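Local coordinates for protein geranyltranstransferase (Methylococcus capsulatus, PDB 3TS7) that probably makes farnesyl diphosphate as a magnesium-dependent prenyl transferase of the FPP/GGPP synthase family, at residues D167-E181 / K253-A265. Residues are numbered along the deposited sequence; the frame is centred on the assembly and turned at random.
Sequences DLASVGKKLDLPGLE and KPNYPALLGLSGA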
loop_
_atom_site.group_PDB
_atom_site.type_symbol
_atom_site.label_atom_id
_atom_site.label_comp_id
_atom_site.label_asym_id
_atom_site.label_seq_id
_atom_site.Cartn_x
_atom_site.Cartn_y
_atom_site.Cartn_z
ATOM N N ASP B 167 9.255 -7.912 -15.144
ATOM C CA ASP B 167 10.701 -8.077 -15.007
ATOM C C ASP B 167 11.131 -9.502 -14.587
ATOM O O ASP B 167 12.105 -10.048 -15.122
ATOM C CB ASP B 167 11.228 -7.043 -14.014
ATOM C CG ASP B 167 12.719 -6.805 -14.133
ATOM O OD1 ASP B 167 13.383 -7.410 -14.996
ATOM O OD2 ASP B 167 13.233 -5.988 -13.351
ATOM N N LEU B 168 10.408 -10.093 -13.639
ATOM C CA LEU B 168 10.671 -11.468 -13.215
ATOM C C LEU B 168 10.320 -12.491 -14.299
ATOM O O LEU B 168 11.059 -13.444 -14.510
ATOM C CB LEU B 168 9.942 -11.793 -11.902
ATOM C CG LEU B 168 10.462 -11.029 -10.679
ATOM C CD1 LEU B 168 9.660 -11.389 -9.437
ATOM C CD2 LEU B 168 11.963 -11.256 -10.455
ATOM N N ALA B 169 9.209 -12.266 -14.999
ATOM C CA ALA B 169 8.728 -13.163 -16.053
ATOM C C ALA B 169 9.565 -13.129 -17.349
ATOM O O ALA B 169 9.306 -13.894 -18.287
ATOM C CB ALA B 169 7.243 -12.865 -16.365
ATOM N N SER B 170 10.561 -12.245 -17.403
ATOM C CA SER B 170 11.365 -12.070 -18.602
ATOM C C SER B 170 12.852 -12.367 -18.364
ATOM O O SER B 170 13.699 -11.932 -19.143
ATOM C CB SER B 170 11.203 -10.643 -19.126
ATOM O OG SER B 170 12.162 -9.797 -18.510
ATOM N N VAL B 171 13.168 -13.100 -17.298
ATOM C CA VAL B 171 14.572 -13.338 -16.921
ATOM C C VAL B 171 15.355 -14.200 -17.918
ATOM O O VAL B 171 16.568 -14.027 -18.067
ATOM C CB VAL B 171 14.733 -13.895 -15.474
ATOM C CG1 VAL B 171 14.436 -12.803 -14.435
ATOM C CG2 VAL B 171 13.864 -15.145 -15.252
ATOM N N GLY B 172 14.672 -15.106 -18.610
ATOM C CA GLY B 172 15.335 -15.905 -19.637
ATOM C C GLY B 172 14.968 -15.509 -21.056
ATOM O O GLY B 172 15.196 -16.276 -21.992
ATOM N N LYS B 173 14.422 -14.305 -21.222
ATOM C CA LYS B 173 13.785 -13.914 -22.485
ATOM C C LYS B 173 14.470 -12.781 -23.255
ATOM O O LYS B 173 15.277 -12.019 -22.709
ATOM C CB LYS B 173 12.305 -13.567 -22.255
ATOM C CG LYS B 173 11.438 -14.760 -21.893
ATOM C CD LYS B 173 9.976 -14.480 -22.193
ATOM C CE LYS B 173 9.152 -15.758 -22.165
ATOM N NZ LYS B 173 7.782 -15.535 -22.709
ATOM N N LYS B 174 14.138 -12.706 -24.542
ATOM C CA LYS B 174 14.595 -11.646 -25.430
ATOM C C LYS B 174 13.377 -10.823 -25.844
ATOM O O LYS B 174 12.516 -11.291 -26.598
ATOM C CB LYS B 174 15.330 -12.231 -26.653
ATOM C CG LYS B 174 15.773 -11.194 -27.699
ATOM C CD LYS B 174 16.812 -11.748 -28.677
ATOM C CE LYS B 174 18.247 -11.465 -28.220
ATOM N NZ LYS B 174 18.663 -10.042 -28.439
ATOM N N LEU B 175 13.306 -9.603 -25.326
ATOM C CA LEU B 175 12.199 -8.705 -25.616
ATOM C C LEU B 175 12.597 -7.780 -26.750
ATOM O O LEU B 175 13.765 -7.483 -26.921
ATOM C CB LEU B 175 11.866 -7.874 -24.373
ATOM C CG LEU B 175 11.522 -8.583 -23.057
ATOM C CD1 LEU B 175 11.478 -7.570 -21.916
ATOM C CD2 LEU B 175 10.199 -9.315 -23.176
ATOM N N ASP B 176 11.617 -7.325 -27.518
ATOM C CA ASP B 176 11.791 -6.250 -28.493
ATOM C C ASP B 176 12.026 -4.907 -27.781
ATOM O O ASP B 176 12.018 -4.836 -26.549
ATOM C CB ASP B 176 10.538 -6.156 -29.360
ATOM C CG ASP B 176 9.257 -6.085 -28.534
ATOM O OD1 ASP B 176 8.293 -5.433 -28.980
ATOM O OD2 ASP B 176 9.209 -6.681 -27.433
ATOM N N LEU B 177 12.249 -3.845 -28.553
ATOM C CA LEU B 177 12.382 -2.506 -27.967
ATOM C C LEU B 177 11.114 -2.000 -27.246
ATOM O O LEU B 177 11.224 -1.580 -26.088
ATOM C CB LEU B 177 12.955 -1.470 -28.960
ATOM C CG LEU B 177 13.234 -0.058 -28.391
ATOM C CD1 LEU B 177 14.290 -0.083 -27.263
ATOM C CD2 LEU B 177 13.634 0.928 -29.494
ATOM N N PRO B 178 9.925 -2.051 -27.899
ATOM C CA PRO B 178 8.731 -1.605 -27.180
ATOM C C PRO B 178 8.470 -2.424 -25.912
ATOM O O PRO B 178 7.985 -1.869 -24.923
ATOM C CB PRO B 178 7.593 -1.841 -28.186
ATOM C CG PRO B 178 8.253 -1.844 -29.519
ATOM C CD PRO B 178 9.592 -2.456 -29.286
ATOM N N GLY B 179 8.806 -3.716 -25.954
ATOM C CA GLY B 179 8.623 -4.628 -24.831
ATOM C C GLY B 179 9.512 -4.329 -23.635
ATOM O O GLY B 179 9.060 -4.389 -22.480
ATOM N N LEU B 180 10.779 -4.022 -23.901
ATOM C CA LEU B 180 11.709 -3.661 -22.844
ATOM C C LEU B 180 11.375 -2.276 -22.279
ATOM O O LEU B 180 11.472 -2.059 -21.069
ATOM C CB LEU B 180 13.148 -3.724 -23.344
ATOM C CG LEU B 180 14.286 -3.290 -22.424
ATOM C CD1 LEU B 180 14.365 -4.201 -21.204
ATOM C CD2 LEU B 180 15.622 -3.259 -23.184
ATOM N N GLU B 181 10.968 -1.357 -23.152
ATOM C CA GLU B 181 10.551 -0.031 -22.724
ATOM C C GLU B 181 9.320 -0.115 -21.797
ATOM O O GLU B 181 9.340 0.463 -20.712
ATOM C CB GLU B 181 10.340 0.912 -23.925
ATOM C CG GLU B 181 11.689 1.363 -24.564
ATOM C CD GLU B 181 11.567 2.412 -25.678
ATOM O OE1 GLU B 181 10.494 3.004 -25.864
ATOM O OE2 GLU B 181 12.571 2.659 -26.374
ATOM N N LYS B 253 19.025 -11.666 -18.671
ATOM C CA LYS B 253 18.172 -10.484 -18.547
ATOM C C LYS B 253 18.318 -9.526 -19.730
ATOM O O LYS B 253 19.438 -9.160 -20.097
ATOM C CB LYS B 253 18.451 -9.744 -17.236
ATOM C CG LYS B 253 17.441 -10.047 -16.141
ATOM C CD LYS B 253 17.496 -9.004 -15.037
ATOM C CE LYS B 253 16.293 -9.120 -14.118
ATOM N NZ LYS B 253 16.284 -8.037 -13.100
ATOM N N PRO B 254 17.183 -9.117 -20.329
ATOM C CA PRO B 254 17.212 -8.207 -21.481
ATOM C C PRO B 254 17.679 -6.794 -21.112
ATOM O O PRO B 254 17.316 -6.264 -20.064
ATOM C CB PRO B 254 15.761 -8.207 -21.982
ATOM C CG PRO B 254 14.941 -8.665 -20.831
ATOM C CD PRO B 254 15.813 -9.539 -19.981
ATOM N N ASN B 255 18.519 -6.217 -21.963
ATOM C CA ASN B 255 19.052 -4.883 -21.742
ATOM C C ASN B 255 19.153 -4.139 -23.066
ATOM O O ASN B 255 19.023 -4.740 -24.148
ATOM C CB ASN B 255 20.406 -4.920 -21.009
ATOM C CG ASN B 255 21.463 -5.721 -21.757
ATOM O OD1 ASN B 255 22.258 -5.166 -22.511
ATOM N ND2 ASN B 255 21.466 -7.028 -21.556
ATOM N N TYR B 256 19.361 -2.830 -22.973
ATOM C CA TYR B 256 19.366 -1.975 -24.150
ATOM C C TYR B 256 20.560 -2.186 -25.103
ATOM O O TYR B 256 20.344 -2.254 -26.314
ATOM C CB TYR B 256 19.203 -0.498 -23.757
ATOM C CG TYR B 256 17.827 -0.133 -23.234
ATOM C CD1 TYR B 256 16.803 0.228 -24.116
ATOM C CD2 TYR B 256 17.549 -0.148 -21.855
ATOM C CE1 TYR B 256 15.525 0.563 -23.647
ATOM C CE2 TYR B 256 16.264 0.193 -21.368
ATOM C CZ TYR B 256 15.267 0.556 -22.278
ATOM O OH TYR B 256 14.009 0.913 -21.839
ATOM N N PRO B 257 21.811 -2.273 -24.579
ATOM C CA PRO B 257 22.888 -2.504 -25.555
ATOM C C PRO B 257 22.871 -3.902 -26.189
ATOM O O PRO B 257 23.299 -4.038 -27.327
ATOM C CB PRO B 257 24.167 -2.313 -24.732
ATOM C CG PRO B 257 23.738 -1.558 -23.504
ATOM C CD PRO B 257 22.365 -2.042 -23.230
ATOM N N ALA B 258 22.386 -4.918 -25.475
ATOM C CA ALA B 258 22.240 -6.259 -26.076
ATOM C C ALA B 258 21.246 -6.233 -27.229
ATOM O O ALA B 258 21.486 -6.818 -28.277
ATOM C CB ALA B 258 21.830 -7.304 -25.042
ATOM N N LEU B 259 20.149 -5.514 -27.037
ATOM C CA LEU B 259 19.113 -5.383 -28.035
ATOM C C LEU B 259 19.481 -4.477 -29.224
ATOM O O LEU B 259 19.114 -4.762 -30.369
ATOM C CB LEU B 259 17.881 -4.819 -27.347
ATOM C CG LEU B 259 16.574 -4.814 -28.102
ATOM C CD1 LEU B 259 16.284 -6.232 -28.513
ATOM C CD2 LEU B 259 15.513 -4.289 -27.152
ATOM N N LEU B 260 20.183 -3.380 -28.955
ATOM C CA LEU B 260 20.350 -2.346 -29.979
ATOM C C LEU B 260 21.787 -2.151 -30.431
ATOM O O LEU B 260 22.029 -1.427 -31.387
ATOM C CB LEU B 260 19.794 -1.004 -29.483
ATOM C CG LEU B 260 18.330 -0.923 -29.054
ATOM C CD1 LEU B 260 18.113 0.283 -28.148
ATOM C CD2 LEU B 260 17.403 -0.871 -30.258
ATOM N N GLY B 261 22.733 -2.785 -29.742
ATOM C CA GLY B 261 24.137 -2.400 -29.859
ATOM C C GLY B 261 24.409 -1.236 -28.924
ATOM O O GLY B 261 23.483 -0.500 -28.546
ATOM N N LEU B 262 25.675 -1.073 -28.545
ATOM C CA LEU B 262 26.084 -0.001 -27.645
ATOM C C LEU B 262 25.814 1.403 -28.224
ATOM O O LEU B 262 25.303 2.268 -27.514
ATOM C CB LEU B 262 27.550 -0.169 -27.230
ATOM C CG LEU B 262 28.176 0.837 -26.250
ATOM C CD1 LEU B 262 27.552 0.761 -24.851
ATOM C CD2 LEU B 262 29.682 0.635 -26.171
ATOM N N SER B 263 26.120 1.606 -29.508
ATOM C CA SER B 263 25.862 2.889 -30.185
ATOM C C SER B 263 24.369 3.183 -30.325
ATOM O O SER B 263 23.939 4.327 -30.172
ATOM C CB SER B 263 26.496 2.924 -31.584
ATOM O OG SER B 263 27.324 1.800 -31.792
ATOM N N GLY B 264 23.584 2.157 -30.642
ATOM C CA GLY B 264 22.129 2.296 -30.688
ATOM C C GLY B 264 21.521 2.639 -29.324
ATOM O O GLY B 264 20.582 3.423 -29.248
ATOM N N ALA B 265 22.048 2.029 -28.264
ATOM C CA ALA B 265 21.636 2.324 -26.887
ATOM C C ALA B 265 22.019 3.751 -26.492
ATOM O O ALA B 265 21.186 4.503 -25.992
ATOM C CB ALA B 265 22.245 1.326 -25.922
#
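Leu180 and Tyr256 form the tight end of this contact, an instructive case of a leucine methyl seated on an aromatic face. Leu180 CD2 stands 3.6 Å from the centroid of the Tyr256 ring, only 3° off its normal, a CH-pi contact. With CG anti to the backbone N (chi1 176°), Leu180 reaches the ring and the Asn255 backbone at once. Leu177 CD1 meets the ring edge at Tyr256 CE1 (3.9 Å), and Glu181 CG lies 3.6 Å from Tyr256 OH. Trimming Tyr256 to an alanine would remove the ring and would probably leave Leu180 CD2 without its seat and open a gap beside Leu177 and Glu181. Leu259 extends this patch, its CD2 lying 4.1 Å from Leu180 CD2, while Pro254 packs its CG against Leu175 CD1 (3.8 Å).

Pro254 also lies on the backbone of residues 170-173, its CD 3.3 Å from Ser170 O, but the solvent side is carried by Lys253, Val171 and Lys174, exposed and loosely held. Lys253 reaches in to the buried Asp167 at about a right angle, in a long salt bridge, NZ to OD1 3.5 Å; its backbone N bonds weakly to Val171 O. Asn255 is the N-cap of helix 256-260: its OD1 accepts from Ala258 N, which sits above the side-chain carbonyl plane, and ND2 reaches Lys253 O in the Lys253 carbonyl plane. Asp230 of helix 208-237 accepts from Tyr256 N.

The short segments 177-181 and 256-260 are nearly antiparallel (170°), axes 11.1 Å apart and bridged by Leu177, Leu180, Tyr256 and Leu259, a peripheral piece of the all-helical isoprenoid synthase fold.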